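Local coordinates for Cys-Gly metallodipeptidase DUG1 (Saccharomyces cerevisiae, PDB 4G1P), which cleaves dipeptides, with high specificity for Cys-Gly, as a metal-dependent M20-family homodimer and serves as the catalytic component of the glutathione-degrading DUG complex, at residues G445-H450 against E454-S459; L255-S258 against I262-D265; L78-V83 against G174-D179. All coordinates share one frame; numbering follows the deposited sequence.

Interaction 1: G445-H450 against E454-S459; sequences GDDGAH and EKLDIS. With ZN (zinc ion), chain B; GLY (glycine), chain D; CYS (cysteine), chain E.
Lys455 reaches across Asp446 and Asp447, meeting the Asp447 side chain at about a right angle, and ends in a salt-bridge network with three aspartates. From CB the chain bends at chi2 and again at chi4. Its CG has Asp447 OD1 as its nearest neighbour in the opposing loop, CD lies against the carbonyl oxygen of Asp446 (CD to O 3.6 Å), and CE runs on past Asp446 OD1. NZ then bonds Asp446 OD1 at 2.7 Å from above the carboxylate plane, 43° out of it, and Asp457 OD2 of its own strand at 2.9 Å on the syn side, tilted 27° out of the carboxylate plane. It also pairs with Asp447 OD1, although the modelled length of that bond is doubtful. The ammonium probably offsets the mutual repulsion of these carboxylates, helped by Arg444, which pairs with Asp457. At the root of the same residue, Lys455 N donates to Asp447 O (2.8 Å, 165° at the hydrogen), in the carbonyl plane.

Farther along the loop, water 1 links the segments, accepting from His450 N and donating to Glu454 OE1 (2.7 Å). The Glu454 carboxylate also takes the backbone N-H groups of Gly134, Thr136 and Asp137, which ties this turn to a zinc-binding residue. His450 NE2 binds zinc at 2.0 Å, together with Asp137, Glu172 and the amino N of the bound glycine, and the amino N of the bound cysteine lies at the ring edge near CE1. His233 of the second subunit meets the same ring.

Strand 455-457 forms an edge of a three-stranded antiparallel sheet, paired with strand 129-131, with Leu456 packed on the start of helix 135-154, and runs directly into helix 458-477.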
ATOM      1  N   GLY A 445      24.943  13.143   6.321  1.00 24.08           N
ATOM      2  CA  GLY A 445      24.366  11.814   6.217  1.00 21.09           C
ATOM      3  C   GLY A 445      23.034  11.667   6.923  1.00 22.76           C
ATOM      4  O   GLY A 445      22.449  10.586   6.924  1.00 23.41           O
ATOM      5  N   ASP A 446      22.565  12.746   7.545  1.00 21.23           N
ATOM      6  CA  ASP A 446      21.278  12.733   8.223  1.00 20.44           C
ATOM      7  C   ASP A 446      20.306  13.703   7.564  1.00 20.05           C
ATOM      8  O   ASP A 446      19.389  14.206   8.202  1.00 22.84           O
ATOM      9  CB  ASP A 446      21.439  13.049   9.712  1.00 21.67           C
ATOM     10  CG  ASP A 446      21.796  14.514   9.986  1.00 21.33           C
ATOM     11  OD1 ASP A 446      22.173  15.245   9.050  1.00 21.82           O
ATOM     12  OD2 ASP A 446      21.716  14.928  11.163  1.00 20.31           O
ATOM     13  N   ASP A 447      20.525  13.966   6.286  1.00 16.34           N
ATOM     14  CA  ASP A 447      19.720  14.932   5.558  1.00 19.57           C
ATOM     15  C   ASP A 447      18.292  14.421   5.303  1.00 18.87           C
ATOM     16  O   ASP A 447      17.386  15.186   4.994  1.00 17.12           O
ATOM     17  CB  ASP A 447      20.437  15.331   4.254  1.00 18.40           C
ATOM     18  CG  ASP A 447      21.533  16.365   4.490  1.00 18.77           C
ATOM     19  OD1 ASP A 447      21.835  16.635   5.662  1.00 16.94           O
ATOM     20  OD2 ASP A 447      22.089  16.916   3.517  1.00 19.23           O
ATOM     21  N   GLY A 448      18.095  13.119   5.451  1.00 20.35           N
ATOM     22  CA  GLY A 448      16.781  12.539   5.293  1.00 18.13           C
ATOM     23  C   GLY A 448      16.377  12.321   3.846  1.00 20.78           C
ATOM     24  O   GLY A 448      15.192  12.355   3.532  1.00 22.28           O
ATOM     25  N   ALA A 449      17.337  12.099   2.955  1.00 18.45           N
ATOM     26  CA  ALA A 449      16.979  11.781   1.578  1.00 19.19           C
ATOM     27  C   ALA A 449      16.073  10.544   1.535  1.00 20.54           C
ATOM     28  O   ALA A 449      16.287   9.582   2.272  1.00 17.83           O
ATOM     29  CB  ALA A 449      18.220  11.575   0.728  1.00 15.50           C
ATOM     30  N   HIS A 450      15.052  10.604   0.679  1.00 23.95           N
ATOM     31  CA  HIS A 450      14.075   9.529   0.494  1.00 19.42           C
ATOM     32  C   HIS A 450      13.204   9.350   1.729  1.00 21.70           C
ATOM     33  O   HIS A 450      12.550   8.317   1.897  1.00 25.94           O
ATOM     34  CB  HIS A 450      14.759   8.205   0.136  1.00 16.58           C
ATOM     35  CG  HIS A 450      15.469   8.229  -1.177  1.00 19.49           C
ATOM     36  ND1 HIS A 450      15.776   7.083  -1.878  1.00 21.64           N
ATOM     37  CD2 HIS A 450      15.937   9.260  -1.919  1.00 21.00           C
ATOM     38  CE1 HIS A 450      16.396   7.406  -2.997  1.00 21.78           C
ATOM     39  NE2 HIS A 450      16.512   8.722  -3.044  1.00 21.78           N
ATOM     40  N   GLU A 454      13.275  16.134   4.624  1.00 19.09           N
ATOM     41  CA  GLU A 454      14.567  16.237   3.957  1.00 17.62           C
ATOM     42  C   GLU A 454      15.121  17.649   4.127  1.00 20.16           C
ATOM     43  O   GLU A 454      14.446  18.642   3.826  1.00 21.05           O
ATOM     44  CB  GLU A 454      14.438  15.904   2.471  1.00 19.29           C
ATOM     45  CG  GLU A 454      15.770  15.767   1.746  1.00 16.14           C
ATOM     46  CD  GLU A 454      15.624  15.711   0.235  1.00 16.35           C
ATOM     47  OE1 GLU A 454      14.642  15.108  -0.240  1.00 21.01           O
ATOM     48  OE2 GLU A 454      16.480  16.278  -0.485  1.00 14.88           O
ATOM     49  N   LYS A 455      16.346  17.734   4.622  1.00 19.08           N
ATOM     50  CA  LYS A 455      16.945  19.013   4.966  1.00 18.61           C
ATOM     51  C   LYS A 455      18.311  19.161   4.310  1.00 21.56           C
ATOM     52  O   LYS A 455      18.948  18.175   3.930  1.00 18.01           O
ATOM     53  CB  LYS A 455      17.121  19.118   6.476  1.00 17.29           C
ATOM     54  CG  LYS A 455      18.560  18.843   6.949  1.00 22.10           C
ATOM     55  CD  LYS A 455      18.595  17.754   8.012  1.00 23.63           C
ATOM     56  CE  LYS A 455      19.923  17.719   8.760  1.00 21.38           C
ATOM     57  NZ  LYS A 455      21.071  17.374   7.890  1.00 18.31           N
ATOM     58  N   LEU A 456      18.742  20.405   4.168  1.00 21.23           N
ATOM     59  CA  LEU A 456      20.107  20.717   3.781  1.00 18.27           C
ATOM     60  C   LEU A 456      20.570  21.803   4.729  1.00 19.86           C
ATOM     61  O   LEU A 456      19.933  22.848   4.825  1.00 21.98           O
ATOM     62  CB  LEU A 456      20.187  21.209   2.336  1.00 17.27           C
ATOM     63  CG  LEU A 456      21.627  21.470   1.852  1.00 17.73           C
ATOM     64  CD1 LEU A 456      22.483  20.247   2.091  1.00 15.29           C
ATOM     65  CD2 LEU A 456      21.677  21.876   0.372  1.00 13.70           C
ATOM     66  N   ASP A 457      21.652  21.554   5.458  1.00 18.89           N
ATOM     67  CA  ASP A 457      22.179  22.571   6.350  1.00 19.43           C
ATOM     68  C   ASP A 457      22.807  23.662   5.504  1.00 20.06           C
ATOM     69  O   ASP A 457      23.500  23.375   4.531  1.00 20.78           O
ATOM     70  CB  ASP A 457      23.198  21.974   7.312  1.00 22.05           C
ATOM     71  CG  ASP A 457      22.600  20.894   8.191  1.00 27.47           C
ATOM     72  OD1 ASP A 457      21.976  21.225   9.226  1.00 26.18           O
ATOM     73  OD2 ASP A 457      22.755  19.705   7.838  1.00 29.16           O
ATOM     74  N   ILE A 458      22.535  24.915   5.858  1.00 21.96           N
ATOM     75  CA  ILE A 458      23.042  26.053   5.098  1.00 21.96           C
ATOM     76  C   ILE A 458      24.576  26.065   5.100  1.00 20.99           C
ATOM     77  O   ILE A 458      25.204  26.494   4.126  1.00 19.84           O
ATOM     78  CB  ILE A 458      22.458  27.395   5.612  1.00 17.44           C
ATOM     79  CG1 ILE A 458      20.934  27.369   5.521  1.00 20.65           C
ATOM     80  CG2 ILE A 458      22.965  28.555   4.801  1.00 16.29           C
ATOM     81  CD1 ILE A 458      20.262  28.660   5.937  1.00 20.14           C
ATOM     82  N   SER A 459      25.170  25.556   6.178  1.00 20.50           N
ATOM     83  CA  SER A 459      26.627  25.466   6.265  1.00 23.62           C
ATOM     84  C   SER A 459      27.195  24.546   5.201  1.00 19.10           C
ATOM     85  O   SER A 459      28.250  24.822   4.646  1.00 20.01           O
ATOM     86  CB  SER A 459      27.083  25.017   7.652  1.00 27.80           C
ATOM     87  OG  SER A 459      26.683  23.685   7.900  1.00 32.41           O
TER
HETATM   88 ZN    ZN B 501      17.401   9.892  -4.442  1.00 21.94          ZN
HETATM   89  N   GLY D 503      19.383   8.334  -3.849  1.00 20.01           N
HETATM   90  CA  GLY D 503      19.080   8.444  -5.262  1.00 20.23           C
HETATM   91  C   GLY D 503      19.077   7.029  -5.775  1.00 30.28           C
HETATM   92  O   GLY D 503      20.003   6.597  -6.455  1.00 32.61           O
HETATM   93  N   CYS E 504      18.026   6.303  -5.415  1.00 36.02           N
HETATM   94  CA  CYS E 504      17.989   4.860  -5.555  1.00 32.93           C
HETATM   95  C   CYS E 504      18.983   4.240  -4.571  1.00 23.46           C
HETATM   96  O   CYS E 504      20.165   4.583  -4.564  1.00 23.01           O
HETATM   97  CB  CYS E 504      18.275   4.447  -7.001  1.00 31.10           C
HETATM   98  SG  CYS E 504      18.197   2.707  -7.292  1.00 49.16           S
HETATM   99  O   HOH W   1      14.822  12.572  -1.251  1.00 17.33           O

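Interaction 2: L255-S258 against I262-D265; sequences LVDS and ILID
With CG turned beside its own backbone N and opposite the carbonyl carbon (chi1 -57°), Leu263 lays its branched end over the main chain of Val256. The two segments form a tight chain reversal closed by a single beta bridge, Val256 with Ile262, within the lid domain of this M20 peptidase. Leu263 CG lies 3.9 Å from Val256 CA, and CD1 reaches on to Asp257 N at 4.0 Å. An alanine here is likely to leave the Val256 backbone without this hydrocarbon cover and open a gap over that main chain.

The bridge rests on one hydrogen bond, Leu263 N to Leu255 O, 2.9 Å long. It is nearly straight at the hydrogen (169°), yet the donor stands 47° above the carbonyl plane. In the turn itself, Asp257 OD1 accepts the N-H groups of Lys259 and Lys261. Ser258 OG bonds Asp247 of the second subunit, whose Ile246 also packs on Val256, placing the turn at the dimer interface.

Leu255 and Ile264 both lean on Leu319 of strand 318-325 and His365 of helix 355-371. They lie side by side and point the same way, with Leu255 CD2 and Ile264 CD1 4.0 Å apart.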
ATOM      1  N   LEU A 255      14.496 -14.355   1.757  1.00 27.22           N
ATOM      2  CA  LEU A 255      15.538 -13.647   1.019  1.00 24.04           C
ATOM      3  C   LEU A 255      16.692 -13.173   1.904  1.00 23.83           C
ATOM      4  O   LEU A 255      17.816 -13.018   1.437  1.00 26.89           O
ATOM      5  CB  LEU A 255      14.942 -12.454   0.270  1.00 24.81           C
ATOM      6  CG  LEU A 255      13.893 -12.712  -0.814  1.00 25.96           C
ATOM      7  CD1 LEU A 255      13.382 -11.394  -1.379  1.00 20.64           C
ATOM      8  CD2 LEU A 255      14.471 -13.564  -1.926  1.00 24.12           C
ATOM      9  N   VAL A 256      16.407 -12.952   3.181  1.00 23.21           N
ATOM     10  CA  VAL A 256      17.347 -12.301   4.082  1.00 24.47           C
ATOM     11  C   VAL A 256      16.861 -12.430   5.522  1.00 23.90           C
ATOM     12  O   VAL A 256      15.671 -12.405   5.776  1.00 25.40           O
ATOM     13  CB  VAL A 256      17.485 -10.802   3.738  1.00 25.20           C
ATOM     14  CG1 VAL A 256      16.124 -10.108   3.788  1.00 23.09           C
ATOM     15  CG2 VAL A 256      18.450 -10.125   4.686  1.00 25.86           C
ATOM     16  N   ASP A 257      17.768 -12.583   6.475  1.00 25.83           N
ATOM     17  CA  ASP A 257      17.329 -12.664   7.860  1.00 28.78           C
ATOM     18  C   ASP A 257      17.355 -11.307   8.573  1.00 26.74           C
ATOM     19  O   ASP A 257      17.587 -10.273   7.964  1.00 27.11           O
ATOM     20  CB  ASP A 257      18.107 -13.737   8.634  1.00 33.21           C
ATOM     21  CG  ASP A 257      19.605 -13.463   8.689  1.00 37.07           C
ATOM     22  OD1 ASP A 257      20.015 -12.281   8.702  1.00 35.54           O
ATOM     23  OD2 ASP A 257      20.375 -14.442   8.726  1.00 42.24           O
ATOM     24  N   SER A 258      17.113 -11.324   9.869  1.00 25.52           N
ATOM     25  CA  SER A 258      16.929 -10.098  10.613  1.00 25.66           C
ATOM     26  C   SER A 258      18.267  -9.599  11.117  1.00 29.84           C
ATOM     27  O   SER A 258      18.338  -8.682  11.940  1.00 30.48           O
ATOM     28  CB  SER A 258      15.977 -10.350  11.783  1.00 27.69           C
ATOM     29  OG  SER A 258      14.814 -11.029  11.344  1.00 29.69           O
ATOM     30  N   ILE A 262      22.007 -12.084   3.625  1.00 27.87           N
ATOM     31  CA  ILE A 262      21.285 -12.463   2.425  1.00 25.26           C
ATOM     32  C   ILE A 262      21.319 -13.984   2.296  1.00 29.98           C
ATOM     33  O   ILE A 262      22.350 -14.605   2.529  1.00 33.53           O
ATOM     34  CB  ILE A 262      21.880 -11.777   1.198  1.00 25.25           C
ATOM     35  CG1 ILE A 262      21.891 -10.263   1.421  1.00 25.41           C
ATOM     36  CG2 ILE A 262      21.105 -12.135  -0.059  1.00 23.71           C
ATOM     37  CD1 ILE A 262      22.389  -9.470   0.238  1.00 23.60           C
ATOM     38  N   LEU A 263      20.184 -14.584   1.948  1.00 28.59           N
ATOM     39  CA  LEU A 263      20.049 -16.032   1.982  1.00 23.93           C
ATOM     40  C   LEU A 263      19.997 -16.631   0.602  1.00 23.08           C
ATOM     41  O   LEU A 263      19.685 -17.802   0.440  1.00 27.06           O
ATOM     42  CB  LEU A 263      18.800 -16.428   2.756  1.00 22.74           C
ATOM     43  CG  LEU A 263      18.819 -15.858   4.163  1.00 25.81           C
ATOM     44  CD1 LEU A 263      17.572 -16.218   4.908  1.00 23.02           C
ATOM     45  CD2 LEU A 263      20.039 -16.350   4.903  1.00 29.55           C
ATOM     46  N   ILE A 264      20.309 -15.836  -0.401  1.00 22.96           N
ATOM     47  CA  ILE A 264      20.261 -16.333  -1.758  1.00 24.39           C
ATOM     48  C   ILE A 264      21.579 -17.001  -2.105  1.00 30.64           C
ATOM     49  O   ILE A 264      22.631 -16.389  -1.985  1.00 37.78           O
ATOM     50  CB  ILE A 264      19.974 -15.196  -2.724  1.00 24.23           C
ATOM     51  CG1 ILE A 264      18.542 -14.698  -2.510  1.00 22.43           C
ATOM     52  CG2 ILE A 264      20.204 -15.641  -4.148  1.00 25.42           C
ATOM     53  CD1 ILE A 264      18.213 -13.445  -3.274  1.00 22.25           C
ATOM     54  N   ASP A 265      21.530 -18.263  -2.517  1.00 33.67           N
ATOM     55  CA  ASP A 265      22.746 -18.978  -2.899  1.00 33.71           C
ATOM     56  C   ASP A 265      23.463 -18.299  -4.054  1.00 32.11           C
ATOM     57  O   ASP A 265      22.844 -17.853  -5.018  1.00 27.98           O
ATOM     58  CB  ASP A 265      22.436 -20.427  -3.310  1.00 34.20           C
ATOM     59  CG  ASP A 265      22.256 -21.348  -2.123  1.00 43.26           C
ATOM     60  OD1 ASP A 265      22.734 -20.992  -1.021  1.00 45.25           O
ATOM     61  OD2 ASP A 265      21.637 -22.430  -2.293  1.00 49.50           O
TER

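Interaction 3: L78-V83 against G174-D179; sequences LSLPPV and GSLKLD
Leu80 and Val83 reach Leu176, Lys177 and Leu178 through aliphatic side chains alone. The contact belongs to the alpha/beta catalytic domain and joins the loop before strand 83-88 and the first residue of that strand to the N-terminal end of helix 178-185.

The polar interactions serve each segment separately. Leu178 N makes a weak bond to Ser175 O at 3.4 Å, within the turn that contains Lys177, the N-cap residue of helix 178-185. Ser175 OG is held by Glu168 at the end of strand 162-168, while on the other segment Pro82 O accepts from Tyr103 OH. Lys177 divides its roles: bends at chi2 and chi3 carry its amine away from Leu80 to a long, weak ion pair with Glu180, leaving the methylene base for the contact.

The apolar interactions form two patches. In the first, Leu80 crosses Lys177 at about a right angle, with Leu80 CD1 3.8 Å from Lys177 CG, and its other methyl, CD2, faces Leu176 CB at 4.3 Å. Leu66 lies against both Leu80 and Val83 and so spans the two patches. In the second, Leu178 and Val83 meet beside Glu168. The side chain of Leu178 is about 7 Å from that of Glu171, probably the proton acceptor, so this patch lies near the active site. With CG anti to the backbone N (chi1 177°), Leu178 swings CD1 onto the isopropyl group of Val83, 3.8 Å from CG2 and 4.2 Å from CG1.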
ATOM      1  N   LEU A  78       4.083   8.384 -22.601  1.00 32.16           N
ATOM      2  CA  LEU A  78       4.590   9.539 -21.895  1.00 32.91           C
ATOM      3  C   LEU A  78       6.036   9.794 -22.343  1.00 31.61           C
ATOM      4  O   LEU A  78       6.849   8.867 -22.349  1.00 34.79           O
ATOM      5  CB  LEU A  78       4.557   9.216 -20.406  1.00 34.12           C
ATOM      6  CG  LEU A  78       4.435  10.324 -19.373  1.00 33.01           C
ATOM      7  CD1 LEU A  78       3.131  11.079 -19.545  1.00 27.39           C
ATOM      8  CD2 LEU A  78       4.481   9.668 -18.017  1.00 35.69           C
ATOM      9  N   SER A  79       6.364  11.025 -22.729  1.00 22.98           N
ATOM     10  CA  SER A  79       7.755  11.343 -23.045  1.00 25.01           C
ATOM     11  C   SER A  79       8.581  11.336 -21.760  1.00 25.94           C
ATOM     12  O   SER A  79       8.059  11.601 -20.686  1.00 24.69           O
ATOM     13  CB  SER A  79       7.881  12.710 -23.718  1.00 23.41           C
ATOM     14  OG  SER A  79       7.076  12.815 -24.877  1.00 25.50           O
ATOM     15  N   LEU A  80       9.867  11.030 -21.867  1.00 27.60           N
ATOM     16  CA  LEU A  80      10.765  11.084 -20.715  1.00 26.37           C
ATOM     17  C   LEU A  80      11.179  12.527 -20.450  1.00 23.59           C
ATOM     18  O   LEU A  80      11.196  13.334 -21.377  1.00 22.38           O
ATOM     19  CB  LEU A  80      12.013  10.227 -20.973  1.00 27.16           C
ATOM     20  CG  LEU A  80      11.788   8.714 -20.995  1.00 31.06           C
ATOM     21  CD1 LEU A  80      12.842   8.030 -21.838  1.00 28.59           C
ATOM     22  CD2 LEU A  80      11.763   8.132 -19.588  1.00 26.63           C
ATOM     23  N   PRO A  81      11.508  12.855 -19.183  1.00 25.45           N
ATOM     24  CA  PRO A  81      12.117  14.149 -18.832  1.00 20.24           C
ATOM     25  C   PRO A  81      13.375  14.337 -19.650  1.00 21.02           C
ATOM     26  O   PRO A  81      14.124  13.381 -19.791  1.00 20.73           O
ATOM     27  CB  PRO A  81      12.511  13.968 -17.368  1.00 18.73           C
ATOM     28  CG  PRO A  81      11.637  12.896 -16.857  1.00 21.13           C
ATOM     29  CD  PRO A  81      11.334  11.985 -18.006  1.00 23.38           C
ATOM     30  N   PRO A  82      13.600  15.540 -20.194  1.00 21.80           N
ATOM     31  CA  PRO A  82      14.761  15.828 -21.049  1.00 21.59           C
ATOM     32  C   PRO A  82      16.073  15.837 -20.267  1.00 21.60           C
ATOM     33  O   PRO A  82      16.058  16.258 -19.118  1.00 23.78           O
ATOM     34  CB  PRO A  82      14.465  17.243 -21.555  1.00 21.74           C
ATOM     35  CG  PRO A  82      13.600  17.834 -20.514  1.00 18.91           C
ATOM     36  CD  PRO A  82      12.739  16.719 -20.026  1.00 19.41           C
ATOM     37  N   VAL A  83      17.174  15.376 -20.855  1.00 19.47           N
ATOM     38  CA  VAL A  83      18.464  15.520 -20.192  1.00 22.86           C
ATOM     39  C   VAL A  83      18.976  16.867 -20.618  1.00 25.22           C
ATOM     40  O   VAL A  83      18.829  17.232 -21.785  1.00 28.59           O
ATOM     41  CB  VAL A  83      19.496  14.444 -20.582  1.00 21.78           C
ATOM     42  CG1 VAL A  83      20.818  14.736 -19.913  1.00 18.84           C
ATOM     43  CG2 VAL A  83      19.026  13.087 -20.155  1.00 21.77           C
ATOM     44  N   GLY A 174      15.254   4.999 -12.203  1.00 29.27           N
ATOM     45  CA  GLY A 174      16.111   4.130 -12.993  1.00 23.44           C
ATOM     46  C   GLY A 174      17.053   4.787 -13.988  1.00 24.75           C
ATOM     47  O   GLY A 174      17.772   4.080 -14.687  1.00 30.48           O
ATOM     48  N   SER A 175      17.062   6.118 -14.063  1.00 24.13           N
ATOM     49  CA  SER A 175      17.922   6.841 -15.012  1.00 25.70           C
ATOM     50  C   SER A 175      17.773   6.304 -16.425  1.00 25.17           C
ATOM     51  O   SER A 175      18.757   6.123 -17.132  1.00 28.21           O
ATOM     52  CB  SER A 175      19.393   6.772 -14.594  1.00 24.84           C
ATOM     53  OG  SER A 175      19.603   7.415 -13.346  1.00 27.55           O
ATOM     54  N   LEU A 176      16.531   6.048 -16.817  1.00 25.64           N
ATOM     55  CA  LEU A 176      16.216   5.410 -18.091  1.00 26.72           C
ATOM     56  C   LEU A 176      16.825   6.113 -19.291  1.00 26.72           C
ATOM     57  O   LEU A 176      16.680   7.323 -19.444  1.00 25.61           O
ATOM     58  CB  LEU A 176      14.691   5.318 -18.281  1.00 22.48           C
ATOM     59  CG  LEU A 176      13.936   4.512 -17.221  1.00 25.84           C
ATOM     60  CD1 LEU A 176      12.442   4.327 -17.545  1.00 25.72           C
ATOM     61  CD2 LEU A 176      14.607   3.189 -17.005  1.00 19.15           C
ATOM     62  N   LYS A 177      17.498   5.331 -20.133  1.00 29.39           N
ATOM     63  CA  LYS A 177      17.972   5.768 -21.451  1.00 31.49           C
ATOM     64  C   LYS A 177      19.184   6.713 -21.416  1.00 30.36           C
ATOM     65  O   LYS A 177      19.764   7.014 -22.456  1.00 29.74           O
ATOM     66  CB  LYS A 177      16.822   6.383 -22.265  1.00 27.20           C
ATOM     67  CG  LYS A 177      15.604   5.494 -22.379  1.00 33.38           C
ATOM     68  CD  LYS A 177      15.700   4.564 -23.568  1.00 40.28           C
ATOM     69  CE  LYS A 177      15.508   5.321 -24.872  1.00 38.92           C
ATOM     70  NZ  LYS A 177      15.875   4.497 -26.063  1.00 49.32           N
ATOM     71  N   LEU A 178      19.554   7.177 -20.224  1.00 29.41           N
ATOM     72  CA  LEU A 178      20.670   8.109 -20.070  1.00 32.18           C
ATOM     73  C   LEU A 178      21.983   7.448 -20.483  1.00 33.80           C
ATOM     74  O   LEU A 178      22.827   8.061 -21.158  1.00 28.11           O
ATOM     75  CB  LEU A 178      20.764   8.592 -18.620  1.00 26.29           C
ATOM     76  CG  LEU A 178      21.931   9.525 -18.285  1.00 25.09           C
ATOM     77  CD1 LEU A 178      21.908  10.800 -19.113  1.00 20.35           C
ATOM     78  CD2 LEU A 178      21.923   9.849 -16.809  1.00 25.35           C
ATOM     79  N   ASP A 179      22.127   6.198 -20.042  1.00 35.77           N
ATOM     80  CA  ASP A 179      23.197   5.289 -20.435  1.00 32.05           C
ATOM     81  C   ASP A 179      23.543   5.422 -21.917  1.00 32.60           C
ATOM     82  O   ASP A 179      24.677   5.740 -22.280  1.00 30.02           O
ATOM     83  CB  ASP A 179      22.740   3.859 -20.151  1.00 32.59           C
ATOM     84  CG  ASP A 179      23.877   2.871 -20.155  1.00 48.13           C
ATOM     85  OD1 ASP A 179      25.022   3.296 -19.888  1.00 51.68           O
ATOM     86  OD2 ASP A 179      23.631   1.669 -20.418  1.00 54.34           O
TER

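How the interactions relate
From the N terminus, the chain first meets interaction 3, where the lead-in to strand 83-88 and the start of helix 178-185 close a long loop of 90 residues. That loop includes strands 96-102, 129-131 and 162-168 and helix 135-154, a central part of the catalytic domain. Interaction 2 follows in the lid domain, a three-residue turn between helices 244-252 and 267-270. Interaction 1 comes last, closing another three-residue loop between strand 437-439 and helix 458-477, after the chain has returned to the catalytic domain. The three run in series, without nesting or crossing. Interactions 1 and 3 lie on opposite sides of the chain's centre, their nearest atoms about 10 Å apart, whereas interactions 1 and 2 both touch the second subunit.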